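Local coordinates for plantazolicin methyltransferase BamL (Bacillus amyloliquefaciens subsp. plantarum, PDB 5DLY), which probably transfers a methyl group from S-adenosylmethionine to nitrogen in the biosynthesis of the antibiotic plantazolicin, and here holds S-adenosyl-L-homocysteine and a monoazolic substrate analogue, at residues 41-44 with 45-49; 237-240 with 241-244. All coordinates share one frame; numbering follows the deposited sequence.

Contact 1: 41-44 with 45-49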
ATOM      1  N   ARG A  41      -2.419  -7.807   5.226  1.00 16.22           N
ATOM      2  CA  ARG A  41      -2.020  -6.576   5.911  1.00 16.11           C
ATOM      3  C   ARG A  41      -0.761  -6.765   6.769  1.00 14.98           C
ATOM      4  O   ARG A  41       0.224  -6.035   6.605  1.00 13.64           O
ATOM      5  CB  ARG A  41      -3.185  -6.059   6.763  1.00 18.64           C
ATOM      6  CG  ARG A  41      -3.316  -4.553   6.806  1.00 21.62           C
ATOM      7  CD  ARG A  41      -4.785  -4.135   6.836  1.00 23.41           C
ATOM      8  NE  ARG A  41      -5.531  -4.793   7.908  1.00 24.84           N
ATOM      9  CZ  ARG A  41      -6.852  -4.978   7.928  1.00 25.92           C
ATOM     10  NH1 ARG A  41      -7.621  -4.568   6.926  1.00 26.63           N
ATOM     11  NH2 ARG A  41      -7.408  -5.586   8.964  1.00 26.77           N
ATOM     12  N   SER A  42      -0.778  -7.749   7.672  1.00 14.10           N
ATOM     13  CA  SER A  42       0.373  -7.978   8.540  1.00 13.91           C
ATOM     14  C   SER A  42       1.600  -8.417   7.754  1.00 12.82           C
ATOM     15  O   SER A  42       2.723  -8.089   8.132  1.00 13.09           O
ATOM     16  CB  SER A  42       0.074  -8.995   9.646  1.00 14.71           C
ATOM     17  OG  SER A  42      -0.200 -10.278   9.114  1.00 16.29           O
ATOM     18  N   ILE A  43       1.393  -9.178   6.682  1.00 12.43           N
ATOM     19  CA  ILE A  43       2.518  -9.583   5.840  1.00 11.30           C
ATOM     20  C   ILE A  43       3.183  -8.383   5.159  1.00 10.65           C
ATOM     21  O   ILE A  43       4.411  -8.241   5.189  1.00 10.29           O
ATOM     22  CB  ILE A  43       2.115 -10.681   4.850  1.00 11.72           C
ATOM     23  CG1 ILE A  43       1.780 -11.940   5.640  1.00 12.29           C
ATOM     24  CG2 ILE A  43       3.220 -10.950   3.834  1.00 11.37           C
ATOM     25  CD1 ILE A  43       0.997 -12.956   4.848  1.00 12.97           C
ATOM     26  N   SER A  44       2.376  -7.495   4.587  1.00  9.80           N
ATOM     27  CA  SER A  44       2.917  -6.288   3.981  1.00  9.88           C
ATOM     28  C   SER A  44       3.629  -5.388   4.984  1.00  9.53           C
ATOM     29  O   SER A  44       4.695  -4.859   4.676  1.00  9.61           O
ATOM     30  CB  SER A  44       1.822  -5.518   3.262  1.00  9.51           C
ATOM     31  OG  SER A  44       1.303  -6.294   2.202  1.00  9.97           O
ATOM     32  N   ILE A  45       3.044  -5.233   6.175  1.00  9.67           N
ATOM     33  CA  ILE A  45       3.655  -4.406   7.226  1.00  9.83           C
ATOM     34  C   ILE A  45       4.988  -5.007   7.685  1.00 10.28           C
ATOM     35  O   ILE A  45       6.005  -4.313   7.745  1.00 10.66           O
ATOM     36  CB  ILE A  45       2.712  -4.215   8.437  1.00  9.85           C
ATOM     37  CG1 ILE A  45       1.450  -3.435   8.028  1.00  9.61           C
ATOM     38  CG2 ILE A  45       3.458  -3.541   9.588  1.00  9.90           C
ATOM     39  CD1 ILE A  45       0.307  -3.533   9.029  1.00  9.60           C
ATOM     40  N   GLU A  46       4.991  -6.306   7.985  1.00 10.78           N
ATOM     41  CA  GLU A  46       6.230  -6.932   8.442  1.00 11.50           C
ATOM     42  C   GLU A  46       7.300  -6.953   7.354  1.00 11.24           C
ATOM     43  O   GLU A  46       8.500  -6.980   7.655  1.00 11.62           O
ATOM     44  CB  GLU A  46       5.982  -8.337   9.010  1.00 12.21           C
ATOM     45  CG  GLU A  46       5.116  -8.373  10.271  1.00 13.88           C
ATOM     46  CD  GLU A  46       5.685  -7.591  11.455  1.00 14.77           C
ATOM     47  OE1 GLU A  46       6.890  -7.285  11.479  1.00 15.50           O
ATOM     48  OE2 GLU A  46       4.908  -7.273  12.382  1.00 16.46           O
ATOM     49  N   THR A  47       6.873  -6.910   6.090  1.00 10.54           N
ATOM     50  CA  THR A  47       7.806  -6.846   4.975  1.00 10.46           C
ATOM     51  C   THR A  47       8.530  -5.510   5.030  1.00 10.50           C
ATOM     52  O   THR A  47       9.753  -5.488   4.964  1.00 11.08           O
ATOM     53  CB  THR A  47       7.109  -7.061   3.620  1.00 10.04           C
ATOM     54  OG1 THR A  47       6.582  -8.389   3.570  1.00 10.17           O
ATOM     55  CG2 THR A  47       8.080  -6.886   2.448  1.00 10.39           C
ATOM     56  N   PHE A  48       7.804  -4.401   5.198  1.00 10.49           N
ATOM     57  CA  PHE A  48       8.521  -3.127   5.243  1.00 10.89           C
ATOM     58  C   PHE A  48       9.351  -2.948   6.512  1.00 11.05           C
ATOM     59  O   PHE A  48      10.417  -2.344   6.465  1.00 11.49           O
ATOM     60  CB  PHE A  48       7.672  -1.894   4.849  1.00 10.60           C
ATOM     61  CG  PHE A  48       6.649  -1.444   5.876  1.00 10.76           C
ATOM     62  CD1 PHE A  48       7.032  -0.933   7.119  1.00 10.86           C
ATOM     63  CD2 PHE A  48       5.300  -1.425   5.539  1.00 10.52           C
ATOM     64  CE1 PHE A  48       6.072  -0.469   8.020  1.00 10.37           C
ATOM     65  CE2 PHE A  48       4.340  -0.958   6.430  1.00 10.61           C
ATOM     66  CZ  PHE A  48       4.728  -0.489   7.675  1.00 10.56           C
ATOM     67  N   LEU A  49       8.879  -3.501   7.630  1.00 11.25           N
ATOM     68  CA  LEU A  49       9.663  -3.462   8.870  1.00 11.82           C
ATOM     69  C   LEU A  49      10.936  -4.283   8.765  1.00 12.37           C
ATOM     70  O   LEU A  49      12.002  -3.851   9.228  1.00 13.27           O
ATOM     71  CB  LEU A  49       8.819  -3.896  10.061  1.00 11.31           C
ATOM     72  CG  LEU A  49       7.678  -2.944  10.407  1.00 11.42           C
ATOM     73  CD1 LEU A  49       6.811  -3.564  11.484  1.00 11.40           C
ATOM     74  CD2 LEU A  49       8.191  -1.577  10.837  1.00 11.22           C
TER

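Contact 2: 237-240 with 241-244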
ATOM      1  N   LEU A 237       8.458 -11.308  10.511  1.00 15.78           N
ATOM      2  CA  LEU A 237       7.884 -11.612   9.202  1.00 14.78           C
ATOM      3  C   LEU A 237       7.503 -13.088   9.115  1.00 15.54           C
ATOM      4  O   LEU A 237       6.442 -13.432   8.596  1.00 14.91           O
ATOM      5  CB  LEU A 237       8.852 -11.221   8.078  1.00 14.40           C
ATOM      6  CG  LEU A 237       8.449 -11.562   6.636  1.00 13.89           C
ATOM      7  CD1 LEU A 237       7.082 -10.978   6.283  1.00 13.95           C
ATOM      8  CD2 LEU A 237       9.497 -11.086   5.642  1.00 14.28           C
ATOM      9  N   GLN A 238       8.369 -13.948   9.633  1.00 16.32           N
ATOM     10  CA  GLN A 238       8.063 -15.376   9.737  1.00 17.47           C
ATOM     11  C   GLN A 238       6.768 -15.615  10.511  1.00 17.99           C
ATOM     12  O   GLN A 238       5.899 -16.361  10.053  1.00 17.64           O
ATOM     13  CB  GLN A 238       9.202 -16.127  10.423  1.00 18.10           C
ATOM     14  CG  GLN A 238      10.503 -16.168   9.647  1.00 18.83           C
ATOM     15  CD  GLN A 238      11.634 -16.763  10.465  1.00 19.89           C
ATOM     16  OE1 GLN A 238      11.429 -17.225  11.592  1.00 21.20           O
ATOM     17  NE2 GLN A 238      12.832 -16.745   9.909  1.00 20.01           N
ATOM     18  N   ASP A 239       6.641 -14.981  11.678  1.00 18.96           N
ATOM     19  CA  ASP A 239       5.456 -15.126  12.528  1.00 20.11           C
ATOM     20  C   ASP A 239       4.166 -14.698  11.815  1.00 19.35           C
ATOM     21  O   ASP A 239       3.132 -15.350  11.960  1.00 19.66           O
ATOM     22  CB  ASP A 239       5.627 -14.350  13.842  1.00 21.83           C
ATOM     23  CG  ASP A 239       6.633 -15.001  14.790  1.00 23.95           C
ATOM     24  OD1 ASP A 239       7.027 -16.171  14.566  1.00 25.57           O
ATOM     25  OD2 ASP A 239       7.035 -14.332  15.770  1.00 26.17           O
ATOM     26  N   ALA A 240       4.241 -13.615  11.041  1.00 18.02           N
ATOM     27  CA  ALA A 240       3.092 -13.115  10.282  1.00 17.24           C
ATOM     28  C   ALA A 240       2.664 -14.102   9.201  1.00 16.57           C
ATOM     29  O   ALA A 240       1.472 -14.233   8.901  1.00 16.22           O
ATOM     30  CB  ALA A 240       3.401 -11.756   9.664  1.00 17.03           C
ATOM     31  N   LEU A 241       3.637 -14.805   8.629  1.00 16.23           N
ATOM     32  CA  LEU A 241       3.355 -15.769   7.567  1.00 16.50           C
ATOM     33  C   LEU A 241       2.779 -17.066   8.141  1.00 17.35           C
ATOM     34  O   LEU A 241       2.072 -17.809   7.452  1.00 16.91           O
ATOM     35  CB  LEU A 241       4.615 -16.037   6.729  1.00 15.83           C
ATOM     36  CG  LEU A 241       5.053 -14.915   5.775  1.00 15.49           C
ATOM     37  CD1 LEU A 241       6.546 -14.962   5.487  1.00 15.46           C
ATOM     38  CD2 LEU A 241       4.261 -14.938   4.473  1.00 15.72           C
ATOM     39  N   ARG A 242       3.063 -17.310   9.416  1.00 18.82           N
ATOM     40  CA  ARG A 242       2.573 -18.488  10.118  1.00 21.15           C
ATOM     41  C   ARG A 242       1.171 -18.194  10.646  1.00 20.66           C
ATOM     42  O   ARG A 242       0.976 -17.954  11.842  1.00 22.19           O
ATOM     43  CB  ARG A 242       3.517 -18.841  11.269  1.00 23.35           C
ATOM     44  CG  ARG A 242       3.518 -20.309  11.665  1.00 26.16           C
ATOM     45  CD  ARG A 242       3.346 -20.504  13.167  1.00 27.99           C
ATOM     46  NE  ARG A 242       4.392 -19.859  13.963  1.00 30.19           N
ATOM     47  CZ  ARG A 242       4.257 -18.700  14.603  1.00 31.23           C
ATOM     48  NH1 ARG A 242       3.114 -18.021  14.549  1.00 31.64           N
ATOM     49  NH2 ARG A 242       5.275 -18.211  15.297  1.00 32.82           N
ATOM     50  N   THR A 243       0.198 -18.196   9.744  1.00 19.81           N
ATOM     51  CA  THR A 243      -1.182 -17.880  10.100  1.00 18.80           C
ATOM     52  C   THR A 243      -2.087 -19.114  10.004  1.00 17.68           C
ATOM     53  O   THR A 243      -1.592 -20.241   9.884  1.00 17.15           O
ATOM     54  CB  THR A 243      -1.723 -16.690   9.270  1.00 19.06           C
ATOM     55  OG1 THR A 243      -3.010 -16.298   9.765  1.00 20.10           O
ATOM     56  CG2 THR A 243      -1.823 -17.039   7.775  1.00 19.06           C
ATOM     57  N   SER A 244      -3.400 -18.899  10.060  1.00 16.36           N
ATOM     58  CA  SER A 244      -4.362 -19.998  10.031  1.00 15.66           C
ATOM     59  C   SER A 244      -4.259 -20.802   8.746  1.00 14.98           C
ATOM     60  O   SER A 244      -3.770 -20.311   7.724  1.00 14.35           O
ATOM     61  CB  SER A 244      -5.790 -19.482  10.202  1.00 15.83           C
ATOM     62  OG  SER A 244      -6.214 -18.745   9.068  1.00 16.83           O
TER

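Contact 1: 41-44 with 45-49
Ile45 continues the long alpha-helix 23-56, donating its N-H to Arg41 O at 3.0 Å in the i to i+4 pattern that defines the helix. The helix packs on the Rossmann-like sheet of this methyltransferase, whose strands 124-130 and 154-160 receive Ser44 and Phe48. With CG1 anti to its own carbonyl carbon (chi1 -64°), Ile45 folds its longer branch back over the preceding turn, where CG1 lies 3.2 Å from Arg41 O. Glu46 repeats the backbone bond to Ser42 O, and its CG also rests against that oxygen; beyond CG the chain bends and carries the carboxylate away from residues 41-44, where OE2 is hydrogen-bonded to Tyr76 OH of helix 72-80. Thr47 then grips a single carbonyl twice: both its backbone N and its hydroxyl donate to Ile43 O, approaching from opposite faces of the carbonyl plane. The hydroxyl bond is short, with OG1 2.7 Å from Ile43 O and 37° out of that plane. This pairing satisfies a buried hydroxyl within the helix itself and fixes its rotation. Phe48 N bonds to Ser44 O at 3.2 Å, while the ring meets Phe128 edge-to-face and has Ile45 O over the centre of one face, 3.4 Å above its plane.

Contact 2: 237-240 with 241-244
Leu237 and Leu241, one turn apart, meet at the C-terminal end of helix 235-241, where the chain leaves the alpha-helix and makes an inverse gamma turn centred on Arg242. The backbone bonds record the ending of the helix. Leu241 N still donates to Leu237 O at 3.1 Å, but its second link, to Gln238 O, is weak. Arg242, the first residue to leave helical backbone angles, has its N-H divided between Gln238 O and Asp239 O, both weak bonds. Across the gamma turn, Thr243 N makes another weak bond to Leu241 O at 3.0 Å. Beyond it, Ser244 N-caps the following helix 245-253 through a bond from Glu247 N to its OG.

Apolar packing occupies the side facing helix 23-56. The two leucine side chains meet at a slant, with Leu241 CD1 lying 4.1 Å from Leu237 CG and also against Leu237 CD1. Leu241 CG additionally covers Leu237 O, and Met232 of helix 226-232 touches both leucines.

The charged interaction lies at the exposed surface. Asp239 and Arg242 extend alongside each other in the same direction, with their carboxylate and guanidinium planes 30° apart. Arg242 sets out with CG anti to its backbone N (chi1 -153°), and bends at chi2 and chi3 turn the guanidinium back over the helix end, laying one face over Asp239 CA. From there a single terminal nitrogen makes the salt bridge, Arg242 NH2 to Asp239 OD1 at 2.8 Å.

Contact 1, on helix 23-56, is buried in the protein, whereas contact 2 lies at the surface, where helix 235-241 gives way to a loop; their centres are about 10 Å apart. The two helices pack directly on one another: Ile43 CD1 meets Leu241 CD2 at 3.8 Å, Glu46 rests on Leu237 and Ala240, and Thr47 on Leu237. Chemistry follows position. In the interior, 41-49 keeps a continuous helical ladder and ties its threonine hydroxyl into the backbone; at the surface, most of the backbone bonds at the end of 237-244 are weak and an ion pair is exposed. Arg41 places contact 1 near bound S-adenosyl-L-homocysteine, about 4 Å from its side chain, while contact 2 lies away from the ligand sites.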